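Local coordinates for protein muramidase (Trichobolus zukalii, PDB 6ZMV) that hydrolyses peptidoglycan of bacterial cell walls as a family 25 glycoside hydrolase (lysozyme), probably cutting the glycosidic bonds between its alternating amino sugars, at residues G4-H9 with D189-N194; R25-K30 with A52-G57; A62-S67 with S103-S108. All coordinates share one frame; numbering follows the deposited sequence. Where two conformers were deposited one is given.

Contact 1 (G4-H9 with D189-N194)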
ATOM      1  N   GLY A   4      12.045  -4.927   1.096  1.00  3.91           N
ATOM      2  CA  GLY A   4      11.633  -3.553   1.314  1.00  3.79           C
ATOM      3  C   GLY A   4      10.980  -3.422   2.650  1.00  3.58           C
ATOM      4  O   GLY A   4      11.095  -4.316   3.532  1.00  3.60           O
ATOM      5  N   PHE A   5      10.318  -2.303   2.894  1.00  4.09           N
ATOM      6  CA  PHE A   5       9.743  -2.014   4.202  1.00  3.25           C
ATOM      7  C   PHE A   5       8.688  -0.936   4.048  1.00  3.12           C
ATOM      8  O   PHE A   5       8.529  -0.355   2.958  1.00  3.31           O
ATOM      9  CB  PHE A   5      10.826  -1.629   5.214  1.00  3.56           C
ATOM     10  CG  PHE A   5      11.624  -0.373   4.959  1.00  3.24           C
ATOM     11  CD1 PHE A   5      12.500  -0.261   3.863  1.00  3.88           C
ATOM     12  CD2 PHE A   5      11.622   0.663   5.907  1.00  4.19           C
ATOM     13  CE1 PHE A   5      13.281   0.868   3.731  1.00  4.76           C
ATOM     14  CE2 PHE A   5      12.417   1.777   5.750  1.00  4.26           C
ATOM     15  CZ  PHE A   5      13.247   1.873   4.682  1.00  4.29           C
ATOM     16  N   ASP A   6       7.960  -0.692   5.120  1.00  2.78           N
ATOM     17  CA  ASP A   6       6.968   0.383   5.093  1.00  3.39           C
ATOM     18  C   ASP A   6       7.024   1.153   6.434  1.00  3.25           C
ATOM     19  O   ASP A   6       7.280   0.532   7.512  1.00  4.07           O
ATOM     20  CB  ASP A   6       5.588  -0.121   4.708  1.00  4.36           C
ATOM     21  CG  ASP A   6       5.002  -1.084   5.656  1.00  5.89           C
ATOM     22  OD1 ASP A   6       4.422  -0.644   6.717  1.00  6.80           O
ATOM     23  OD2 ASP A   6       5.107  -2.296   5.379  1.00  7.20           O
ATOM     24  N   ILE A   7       6.799   2.450   6.360  1.00  3.68           N
ATOM     25  CA  ILE A   7       7.008   3.392   7.486  1.00  3.39           C
ATOM     26  C   ILE A   7       5.954   4.482   7.444  1.00  3.43           C
ATOM     27  O   ILE A   7       5.219   4.671   6.457  1.00  4.38           O
ATOM     28  CB  ILE A   7       8.420   4.022   7.413  1.00  3.84           C
ATOM     29  CG1 ILE A   7       8.715   4.710   6.071  1.00  4.18           C
ATOM     30  CG2 ILE A   7       9.476   2.969   7.736  1.00  4.64           C
ATOM     31  CD1 ILE A   7      10.082   5.361   5.961  1.00  4.99           C
ATOM     32  N   SER A   8       5.914   5.222   8.530  1.00  4.53           N
ATOM     33  CA  SER A   8       4.956   6.306   8.781  1.00  4.00           C
ATOM     34  C   SER A   8       5.576   7.260   9.804  1.00  3.96           C
ATOM     35  O   SER A   8       6.722   7.120  10.184  1.00  4.73           O
ATOM     36  CB  SER A   8       3.655   5.745   9.273  1.00  4.21           C
ATOM     37  OG  SER A   8       3.782   5.262  10.602  1.00  5.65           O
ATOM     38  N   HIS A   9       4.755   8.154  10.314  1.00  4.47           N
ATOM     39  CA  HIS A   9       5.199   9.034  11.384  1.00  6.16           C
ATOM     40  C   HIS A   9       5.546   8.266  12.645  1.00  6.80           C
ATOM     41  O   HIS A   9       6.219   8.837  13.495  1.00  7.43           O
ATOM     42  CB  HIS A   9       4.083  10.043  11.695  1.00  6.65           C
ATOM     43  CG  HIS A   9       2.945   9.488  12.393  1.00  9.77           C
ATOM     44  ND1 HIS A   9       1.907   8.844  11.769  1.00 15.94           N
ATOM     45  CD2 HIS A   9       2.705   9.488  13.707  1.00 15.62           C
ATOM     46  CE1 HIS A   9       1.006   8.528  12.704  1.00 20.68           C
ATOM     47  NE2 HIS A   9       1.516   8.868  13.879  1.00 23.03           N
ATOM     48  N   ASP A 189       7.549  -1.899   9.159  1.00  4.42           N
ATOM     49  CA  ASP A 189       7.188  -3.295   8.835  1.00  4.47           C
ATOM     50  C   ASP A 189       8.069  -3.797   7.714  1.00  4.65           C
ATOM     51  O   ASP A 189       8.496  -3.008   6.857  1.00  4.53           O
ATOM     52  CB  ASP A 189       5.726  -3.386   8.427  1.00  5.91           C
ATOM     53  CG  ASP A 189       4.785  -2.734   9.417  1.00  7.65           C
ATOM     54  OD1 ASP A 189       4.890  -3.035  10.597  1.00  9.80           O
ATOM     55  OD2 ASP A 189       4.010  -1.775   8.985  1.00  9.33           O
ATOM     56  N   SER A 190       8.305  -5.099   7.686  0.70  4.31           N
ATOM     57  CA  SER A 190       9.148  -5.733   6.652  0.70  3.58           C
ATOM     58  C   SER A 190       8.277  -6.163   5.487  0.70  4.42           C
ATOM     59  O   SER A 190       7.239  -6.840   5.689  0.70  5.31           O
ATOM     60  CB  SER A 190       9.833  -6.946   7.206  0.70  3.15           C
ATOM     61  OG  SER A 190      10.701  -6.610   8.294  0.70  2.65           O
ATOM     62  N   ASP A 191       8.750  -5.915   4.279  1.00  4.51           N
ATOM     63  CA  ASP A 191       8.064  -6.305   3.046  1.00  3.91           C
ATOM     64  C   ASP A 191       9.012  -7.070   2.110  1.00  4.49           C
ATOM     65  O   ASP A 191      10.205  -6.881   2.141  1.00  5.00           O
ATOM     66  CB  ASP A 191       7.486  -5.091   2.327  1.00  5.16           C
ATOM     67  CG  ASP A 191       6.452  -4.353   3.152  1.00  5.92           C
ATOM     68  OD1 ASP A 191       5.352  -4.890   3.331  1.00  6.91           O
ATOM     69  OD2 ASP A 191       6.761  -3.242   3.643  1.00  7.43           O
ATOM     70  N   SER A 192       8.411  -7.894   1.260  1.00  4.22           N
ATOM     71  CA  SER A 192       9.153  -8.620   0.215  1.00  4.14           C
ATOM     72  C   SER A 192       8.371  -8.586  -1.100  1.00  3.15           C
ATOM     73  O   SER A 192       7.191  -9.004  -1.121  1.00  4.17           O
ATOM     74  CB  SER A 192       9.365 -10.064   0.642  1.00  5.96           C
ATOM     75  OG  SER A 192      10.161 -10.769  -0.298  1.00  7.99           O
ATOM     76  N   PHE A 193       9.002  -8.077  -2.128  1.00  3.72           N
ATOM     77  CA  PHE A 193       8.386  -8.077  -3.451  1.00  3.62           C
ATOM     78  C   PHE A 193       8.572  -9.444  -4.107  1.00  4.53           C
ATOM     79  O   PHE A 193       9.643 -10.034  -4.025  1.00  4.95           O
ATOM     80  CB  PHE A 193       9.013  -6.978  -4.286  1.00  4.27           C
ATOM     81  CG  PHE A 193       8.672  -7.042  -5.748  1.00  4.12           C
ATOM     82  CD1 PHE A 193       7.460  -6.547  -6.202  1.00  5.64           C
ATOM     83  CD2 PHE A 193       9.529  -7.667  -6.644  1.00  4.54           C
ATOM     84  CE1 PHE A 193       7.097  -6.646  -7.527  1.00  6.56           C
ATOM     85  CE2 PHE A 193       9.148  -7.808  -7.975  1.00  4.74           C
ATOM     86  CZ  PHE A 193       7.961  -7.265  -8.407  1.00  5.44           C
ATOM     87  N   ASN A 194       7.518  -9.875  -4.774  1.00  3.33           N
ATOM     88  CA  ASN A 194       7.451 -11.203  -5.439  1.00  4.32           C
ATOM     89  C   ASN A 194       8.103 -11.181  -6.826  1.00  4.54           C
ATOM     90  O   ASN A 194       7.451 -10.971  -7.844  1.00  7.84           O
ATOM     91  CB  ASN A 194       5.989 -11.584  -5.487  1.00  3.99           C
ATOM     92  CG  ASN A 194       5.723 -13.001  -5.941  1.00  4.06           C
ATOM     93  OD1 ASN A 194       6.605 -13.605  -6.532  1.00  9.61           O
ATOM     94  ND2 ASN A 194       4.537 -13.535  -5.759  1.00  4.41           N
TER

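Contact 2 (R25-K30 with A52-G57)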
ATOM      1  N   ARG A  25      15.286  -2.347  -1.281  1.00  4.42           N
ATOM      2  CA  ARG A  25      15.180  -1.679  -2.568  1.00  4.36           C
ATOM      3  C   ARG A  25      13.921  -0.828  -2.713  1.00  3.62           C
ATOM      4  O   ARG A  25      13.843  -0.101  -3.712  1.00  4.54           O
ATOM      5  CB  ARG A  25      15.397  -2.654  -3.723  1.00  5.31           C
ATOM      6  CG  ARG A  25      16.794  -3.239  -3.729  1.00  6.02           C
ATOM      7  CD  ARG A  25      17.861  -2.278  -4.175  1.00  6.91           C
ATOM      8  NE  ARG A  25      19.218  -2.783  -4.188  1.00  8.36           N
ATOM      9  CZ  ARG A  25      20.041  -2.716  -3.166  1.00  7.91           C
ATOM     10  NH1 ARG A  25      21.299  -3.144  -3.253  1.00 11.39           N
ATOM     11  NH2 ARG A  25      19.625  -2.268  -2.014  1.00  6.85           N
ATOM     12  N   PHE A  26      12.944  -0.974  -1.824  1.00  3.50           N
ATOM     13  CA  PHE A  26      11.747  -0.140  -1.916  1.00  3.90           C
ATOM     14  C   PHE A  26      11.239   0.157  -0.525  1.00  3.67           C
ATOM     15  O   PHE A  26      11.526  -0.572   0.450  1.00  3.21           O
ATOM     16  CB  PHE A  26      10.652  -0.791  -2.792  1.00  3.53           C
ATOM     17  CG  PHE A  26      10.035  -2.030  -2.180  1.00  3.66           C
ATOM     18  CD1 PHE A  26      10.631  -3.244  -2.324  1.00  3.76           C
ATOM     19  CD2 PHE A  26       8.858  -1.995  -1.428  1.00  5.20           C
ATOM     20  CE1 PHE A  26      10.098  -4.398  -1.765  1.00  4.38           C
ATOM     21  CE2 PHE A  26       8.341  -3.119  -0.807  1.00  4.58           C
ATOM     22  CZ  PHE A  26       8.949  -4.342  -1.014  1.00  4.81           C
ATOM     23  N   VAL A  27      10.472   1.233  -0.442  1.00  3.57           N
ATOM     24  CA  VAL A  27       9.772   1.606   0.807  1.00  3.55           C
ATOM     25  C   VAL A  27       8.426   2.188   0.451  1.00  3.16           C
ATOM     26  O   VAL A  27       8.305   2.915  -0.532  1.00  4.54           O
ATOM     27  CB  VAL A  27      10.628   2.574   1.661  1.00  3.32           C
ATOM     28  CG1 VAL A  27      10.931   3.862   0.901  1.00  4.49           C
ATOM     29  CG2 VAL A  27       9.999   2.803   3.012  1.00  3.85           C
ATOM     30  N   ILE A  28       7.454   1.825   1.267  1.00  3.31           N
ATOM     31  CA  ILE A  28       6.081   2.349   1.121  1.00  3.61           C
ATOM     32  C   ILE A  28       5.826   3.223   2.351  1.00  3.12           C
ATOM     33  O   ILE A  28       6.116   2.825   3.456  1.00  3.41           O
ATOM     34  CB  ILE A  28       5.018   1.231   0.976  1.00  4.88           C
ATOM     35  CG1 ILE A  28       5.488   0.096   0.101  1.00  6.58           C
ATOM     36  CG2 ILE A  28       3.705   1.804   0.513  1.00  5.01           C
ATOM     37  CD1 ILE A  28       4.561  -1.087  -0.015  1.00  8.83           C
ATOM     38  N   ILE A  29       5.375   4.449   2.103  1.00  2.41           N
ATOM     39  CA  ILE A  29       5.366   5.543   3.101  1.00  3.02           C
ATOM     40  C   ILE A  29       3.970   6.095   3.346  1.00  3.31           C
ATOM     41  O   ILE A  29       3.288   6.456   2.374  1.00  3.80           O
ATOM     42  CB  ILE A  29       6.302   6.665   2.619  1.00  3.87           C
ATOM     43  CG1 ILE A  29       7.707   6.174   2.354  1.00  4.04           C
ATOM     44  CG2 ILE A  29       6.274   7.804   3.609  1.00  4.40           C
ATOM     45  CD1 ILE A  29       8.492   7.126   1.532  1.00  5.21           C
ATOM     46  N   LYS A  30       3.543   6.121   4.607  1.00  3.07           N
ATOM     47  CA  LYS A  30       2.184   6.637   4.847  1.00  3.13           C
ATOM     48  C   LYS A  30       2.115   8.089   4.383  1.00  2.94           C
ATOM     49  O   LYS A  30       2.899   8.929   4.821  1.00  3.72           O
ATOM     50  CB  LYS A  30       1.826   6.599   6.321  1.00  3.56           C
ATOM     51  CG  LYS A  30       0.381   6.947   6.585  1.00  4.45           C
ATOM     52  CD  LYS A  30      -0.043   6.688   8.029  1.00  6.44           C
ATOM     53  CE  LYS A  30      -1.522   6.905   8.236  1.00  7.59           C
ATOM     54  NZ  LYS A  30      -1.922   6.521   9.584  1.00 13.46           N
ATOM     55  N   ALA A  52      18.463   8.104  -1.278  1.00  5.80           N
ATOM     56  CA  ALA A  52      19.144   6.846  -0.924  1.00  5.98           C
ATOM     57  C   ALA A  52      19.041   5.824  -2.041  1.00  5.68           C
ATOM     58  O   ALA A  52      19.631   4.734  -1.878  1.00  7.80           O
ATOM     59  CB  ALA A  52      18.581   6.268   0.360  1.00  7.24           C
ATOM     60  N   GLY A  53      18.260   6.083  -3.084  1.00  5.28           N
ATOM     61  CA  GLY A  53      18.102   5.170  -4.216  1.00  5.71           C
ATOM     62  C   GLY A  53      17.042   4.119  -3.975  1.00  4.86           C
ATOM     63  O   GLY A  53      16.981   3.120  -4.742  1.00  6.76           O
ATOM     64  N   LEU A  54      16.152   4.313  -3.022  1.00  4.98           N
ATOM     65  CA  LEU A  54      14.987   3.404  -2.847  1.00  4.12           C
ATOM     66  C   LEU A  54      13.884   3.759  -3.808  1.00  4.39           C
ATOM     67  O   LEU A  54      13.552   4.954  -3.984  1.00  5.39           O
ATOM     68  CB  LEU A  54      14.475   3.500  -1.417  1.00  4.27           C
ATOM     69  CG  LEU A  54      15.419   3.022  -0.336  1.00  4.79           C
ATOM     70  CD1 LEU A  54      14.966   3.520   1.025  1.00  5.05           C
ATOM     71  CD2 LEU A  54      15.633   1.517  -0.372  1.00  5.63           C
ATOM     72  N   ILE A  55      13.269   2.752  -4.396  1.00  4.36           N
ATOM     73  CA  ILE A  55      11.998   2.948  -5.111  1.00  4.22           C
ATOM     74  C   ILE A  55      10.972   3.220  -4.015  1.00  3.62           C
ATOM     75  O   ILE A  55      11.112   2.665  -2.915  1.00  4.61           O
ATOM     76  CB  ILE A  55      11.672   1.658  -5.885  1.00  4.58           C
ATOM     77  CG1 ILE A  55      12.703   1.491  -7.005  1.00  5.29           C
ATOM     78  CG2 ILE A  55      10.247   1.581  -6.395  1.00  5.25           C
ATOM     79  CD1 ILE A  55      12.766   0.137  -7.709  1.00  7.63           C
ATOM     80  N   ARG A  56       9.965   4.055  -4.250  1.00  3.43           N
ATOM     81  CA  ARG A  56       9.097   4.457  -3.119  1.00  3.94           C
ATOM     82  C   ARG A  56       7.714   4.830  -3.639  1.00  3.98           C
ATOM     83  O   ARG A  56       7.549   5.217  -4.806  1.00  5.09           O
ATOM     84  CB  ARG A  56       9.664   5.609  -2.290  1.00  5.15           C
ATOM     85  CG  ARG A  56       9.789   6.942  -2.975  1.00  4.74           C
ATOM     86  CD  ARG A  56      10.888   7.095  -3.970  1.00  5.29           C
ATOM     87  NE  ARG A  56      10.977   8.429  -4.506  1.00  5.97           N
ATOM     88  CZ  ARG A  56      10.258   8.937  -5.511  1.00  5.00           C
ATOM     89  NH1 ARG A  56       9.384   8.199  -6.171  1.00  6.97           N
ATOM     90  NH2 ARG A  56      10.461  10.195  -5.879  1.00  6.70           N
ATOM     91  N   GLY A  57       6.747   4.634  -2.771  1.00  4.59           N
ATOM     92  CA  GLY A  57       5.398   5.117  -3.006  1.00  4.68           C
ATOM     93  C   GLY A  57       4.739   5.472  -1.713  1.00  3.42           C
ATOM     94  O   GLY A  57       5.298   5.218  -0.641  1.00  4.12           O
TER
HETATM   95  O   HOH W   1      16.092   0.576  -5.198  1.00  7.30           O

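Contact 3 (A62-S67 with S103-S108)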
ATOM      1  N   ALA A  62      -7.327   3.801   4.788  1.00  4.43           N
ATOM      2  CA  ALA A  62      -8.749   3.990   4.456  1.00  4.83           C
ATOM      3  C   ALA A  62      -9.549   4.145   5.742  1.00  4.70           C
ATOM      4  O   ALA A  62      -9.415   3.376   6.706  1.00  5.42           O
ATOM      5  CB  ALA A  62      -9.290   2.796   3.691  1.00  4.48           C
ATOM      6  N   ARG A  63     -10.527   5.051   5.687  1.00  4.79           N
ATOM      7  CA  ARG A  63     -11.576   5.160   6.734  1.00  5.44           C
ATOM      8  C   ARG A  63     -12.928   5.167   6.058  1.00  6.72           C
ATOM      9  O   ARG A  63     -13.487   6.216   5.767  1.00  6.53           O
ATOM     10  CB  ARG A  63     -11.314   6.399   7.576  1.00  6.00           C
ATOM     11  CG  ARG A  63     -10.041   6.383   8.423  1.00  6.47           C
ATOM     12  CD  ARG A  63     -10.209   5.523   9.661  1.00 11.28           C
ATOM     13  NE  ARG A  63      -9.124   5.458  10.573  0.70 11.63           N
ATOM     14  CZ  ARG A  63      -8.932   4.531  11.502  0.70 11.07           C
ATOM     15  NH1 ARG A  63      -9.787   3.522  11.710  0.70 14.72           N
ATOM     16  NH2 ARG A  63      -7.837   4.670  12.227  0.70 11.49           N
ATOM     17  N   PRO A  64     -13.413   4.001   5.618  1.00  6.64           N
ATOM     18  CA  PRO A  64     -14.599   4.003   4.759  1.00  6.82           C
ATOM     19  C   PRO A  64     -15.874   4.571   5.381  1.00  8.02           C
ATOM     20  O   PRO A  64     -16.753   4.893   4.627  1.00 12.74           O
ATOM     21  CB  PRO A  64     -14.748   2.510   4.387  1.00  8.02           C
ATOM     22  CG  PRO A  64     -13.363   1.966   4.494  1.00  8.45           C
ATOM     23  CD  PRO A  64     -12.791   2.652   5.728  1.00  6.43           C
ATOM     24  N   ALA A  65     -15.982   4.630   6.704  1.00  7.75           N
ATOM     25  CA  ALA A  65     -17.185   5.224   7.316  1.00  9.32           C
ATOM     26  C   ALA A  65     -17.143   6.740   7.238  1.00  8.95           C
ATOM     27  O   ALA A  65     -18.184   7.311   7.505  1.00 12.33           O
ATOM     28  CB  ALA A  65     -17.285   4.774   8.751  1.00 10.67           C
ATOM     29  N   SER A  66     -16.019   7.365   6.905  1.00  7.46           N
ATOM     30  CA  SER A  66     -15.841   8.812   7.098  1.00  8.39           C
ATOM     31  C   SER A  66     -16.214   9.604   5.825  1.00  8.64           C
ATOM     32  O   SER A  66     -16.521  10.804   5.922  1.00 10.96           O
ATOM     33  CB  SER A  66     -14.430   9.126   7.461  1.00 11.03           C
ATOM     34  OG  SER A  66     -14.128   8.702   8.773  1.00 14.71           O
ATOM     35  N   SER A  67     -16.133   9.000   4.637  1.00  8.60           N
ATOM     36  CA  SER A  67     -16.370   9.709   3.363  1.00  7.27           C
ATOM     37  C   SER A  67     -16.454   8.653   2.266  1.00  7.62           C
ATOM     38  O   SER A  67     -16.200   7.450   2.517  1.00 10.54           O
ATOM     39  CB  SER A  67     -15.289  10.679   3.011  1.00  9.67           C
ATOM     40  OG  SER A  67     -14.177   9.903   2.438  1.00 13.07           O
ATOM     41  N   SER A 103     -14.620  -4.566  12.626  1.00 11.20           N
ATOM     42  CA  SER A 103     -13.619  -5.023  11.648  1.00  8.91           C
ATOM     43  C   SER A 103     -13.821  -4.287  10.319  1.00  9.06           C
ATOM     44  O   SER A 103     -12.846  -3.846   9.697  1.00  9.30           O
ATOM     45  CB  SER A 103     -13.682  -6.497  11.452  1.00 10.94           C
ATOM     46  OG  SER A 103     -13.369  -7.159  12.664  1.00 12.74           O
ATOM     47  N   CYS A 104     -15.076  -4.230   9.874  1.00  9.63           N
ATOM     48  CA  CYS A 104     -15.382  -3.747   8.520  1.00 10.46           C
ATOM     49  C   CYS A 104     -15.937  -2.314   8.525  1.00  9.47           C
ATOM     50  O   CYS A 104     -16.579  -1.918   7.549  1.00  9.99           O
ATOM     51  CB  CYS A 104     -16.310  -4.761   7.884  1.00 11.75           C
ATOM     52  SG  CYS A 104     -15.627  -6.455   7.876  1.00 12.76           S
ATOM     53  N   HIS A 105     -15.700  -1.563   9.600  1.00 10.10           N
ATOM     54  CA  HIS A 105     -16.014  -0.120   9.658  1.00 10.23           C
ATOM     55  C   HIS A 105     -17.523   0.158   9.516  1.00 11.86           C
ATOM     56  O   HIS A 105     -17.897   1.294   9.209  1.00 14.87           O
ATOM     57  CB  HIS A 105     -15.246   0.668   8.587  1.00  9.73           C
ATOM     58  CG  HIS A 105     -13.763   0.513   8.712  1.00  9.45           C
ATOM     59  ND1 HIS A 105     -12.958   1.559   9.102  1.00 11.62           N
ATOM     60  CD2 HIS A 105     -12.932  -0.517   8.388  1.00 12.18           C
ATOM     61  CE1 HIS A 105     -11.701   1.177   9.024  1.00 12.17           C
ATOM     62  NE2 HIS A 105     -11.655  -0.105   8.666  1.00 12.82           N
ATOM     63  N   GLY A 106     -18.351  -0.832   9.802  1.00 10.28           N
ATOM     64  CA  GLY A 106     -19.801  -0.694   9.754  1.00 12.77           C
ATOM     65  C   GLY A 106     -20.394  -0.866   8.383  1.00 12.59           C
ATOM     66  O   GLY A 106     -21.610  -0.687   8.223  1.00 16.01           O
ATOM     67  N   LEU A 107     -19.586  -1.202   7.385  1.00  8.91           N
ATOM     68  CA  LEU A 107     -20.101  -1.385   6.005  1.00  9.12           C
ATOM     69  C   LEU A 107     -20.469  -2.850   5.777  1.00  8.20           C
ATOM     70  O   LEU A 107     -19.677  -3.742   6.135  1.00 10.04           O
ATOM     71  CB  LEU A 107     -19.100  -0.916   4.958  1.00  9.17           C
ATOM     72  CG  LEU A 107     -18.916   0.589   4.723  1.00  9.76           C
ATOM     73  CD1 LEU A 107     -18.387   1.326   5.905  1.00 12.08           C
ATOM     74  CD2 LEU A 107     -18.078   0.907   3.520  1.00 10.19           C
ATOM     75  N   SER A 108     -21.502  -3.071   4.995  1.00  8.15           N
ATOM     76  CA  SER A 108     -21.789  -4.396   4.425  1.00  9.49           C
ATOM     77  C   SER A 108     -20.675  -4.802   3.448  1.00  8.07           C
ATOM     78  O   SER A 108     -19.873  -3.953   3.003  1.00  8.21           O
ATOM     79  CB  SER A 108     -23.125  -4.445   3.734  1.00 10.14           C
ATOM     80  OG  SER A 108     -23.082  -3.699   2.521  1.00 10.67           O
TER

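Contact 1 (G4-H9 with D189-N194)
Asp6 reaches two acids of the antiparallel strand 189-193, one with each carboxyl oxygen. Its OD1 lies 2.6 Å from Asp189 OD2. Its OD2 lies 2.6 Å from Asp191 OD2. Asp6 CG stands between its own backbone N and carbonyl carbon (chi1 63°), which carries the group over toward the neighbouring strand. Its carboxyl plane is turned 49° from that of Asp189 and 44° from that of Asp191. Outside the pair of strands, Gln179 NE2 is hydrogen-bonded to Asp6 OD2, and a bound glycerol to OD1. The backbone is satisfied by two antiparallel hydrogen-bonded pairs. Gly4 N donates to Asp191 O at 2.9 Å, and Asp191 N returns a bond to Gly4 O. Asp6 N donates to Asp189 O at 2.9 Å, and Asp189 N returns one to Asp6 O. Asp189 O also has a bent, at most weak, CA-H...O contact with Phe5 CA at 3.1 Å. Phe5 and Ser190 form the non-hydrogen-bonded pair between them, and Phe5 bonds through its backbone to strand 26-33 instead. Three carboxyl groups thus gather on one face, Asp6 with a bound glycerol, consistent with a polar, sugar-binding cleft at the C-terminal end of a GH25 barrel strand.

Contact 2 (R25-K30 with A52-G57)
Leu54 lays its CD2 methyl over the backbone of Arg25, with Leu54 CD2 3.7 Å from Arg25 C. Its other methyl reaches Val27, two residues on, with Leu54 CD1 4.1 Å from Val27 CG1. The same Val27 CG1 also rests on Arg56, 3.9 Å from Arg56 CB. The Arg56 side chain crosses Val27 obliquely, and a bend at chi2 (-74°) leads its guanidinium off to Thr50 and Thr89. On the face that holds Phe26 and Ile55, the two meet at their roots, Phe26 CB to Ile55 CB 4.1 Å. The Phe26 ring runs on away from Ile55, and helix 197-205 packs against both residues through Leu200. The two strands are parallel neighbours in the TIM barrel of the GH25 family, and their short segments 26-30 and 55-57 run at 15° to each other. Helix 42-51 lies between them in sequence, as in a beta-alpha-beta crossover. It covers the Val27 and Ile29 face, and ends in a Schellman motif at Gly53, whose phi is positive. Four backbone hydrogen bonds join the two segments in the parallel pattern. Ile55 N donates to Arg25 O at 3.0 Å, and Val27 N to Ile55 O at 2.9 Å. Gly57 N donates to Val27 O at 3.2 Å, and Ile29 N to Gly57 O at 2.9 Å. Arg25 O has a second donor, a water that also donates to Gly53 O and so ties the helix end to the start of strand 26-33. The Arg25 guanidinium points elsewhere, to a cation-pi contact with Tyr20, and Arg25 NH2 donates a hydrogen bond to Tyr20 O.

Contact 3 (A62-S67 with S103-S108)
Pro64 sets its CD over one face of the His105 ring, in a CH-pi contact. Pro64 CD lies 3.7 Å from the centroid of the His105 ring, only 18° off the ring normal. With CG beside the backbone N (chi1 -58°), the His105 ring swings toward Pro64, and its NE2 hydrogen bond to Glu97 O limits its rotation. Arg63 crosses the histidine at about a right angle. Its guanidinium plane is turned 61° from the ring, and Arg63 NH1 approaches His105 CE1 at 4.0 Å. The main polar partner of this guanidinium is Glu33, in a salt bridge. Farther round the same proline, Pro64 CB touches Leu107 CD2 at 3.8 Å. Ala65 CB rests against the backbone, 3.6 Å from His105 O. No hydrogen bond joins the two segments, which meet by these apolar and ring contacts. His105 and Gly106 are the central residues of a type I' turn, which brings the His105 and Leu107 side chains to the same proline. The two loops follow the adjacent parallel strands 55-61 and 93-95. Helix 109-127 backs them with Met112 and Trp115, and the Cys104-Cys143 disulfide fastens the turn to helix 137-144.

How the contacts relate
Contacts 1 and 2 belong to one sheet, with centres 8 Å apart. Strand 2-7 of contact 1 lies beside strand 26-33 of contact 2, and Phe5 O probably accepts a hydrogen bond from Ile28 N at 3.0 Å. Contact 3 is on the opposite side of the chain's centre, about 24 Å from contact 1 and 28 Å from contact 2 between centres. Its nearest atoms are still about 7 Å from those of contact 2. Glu33 spans that gap, with salt bridges to Lys30 of contact 2 and Arg63 of contact 3. A glycerol, probably from the crystallisation liquor, lies about 3 Å from the Asp6 side chain and may mark the substrate cleft, though another lies equally near Arg56 of contact 2.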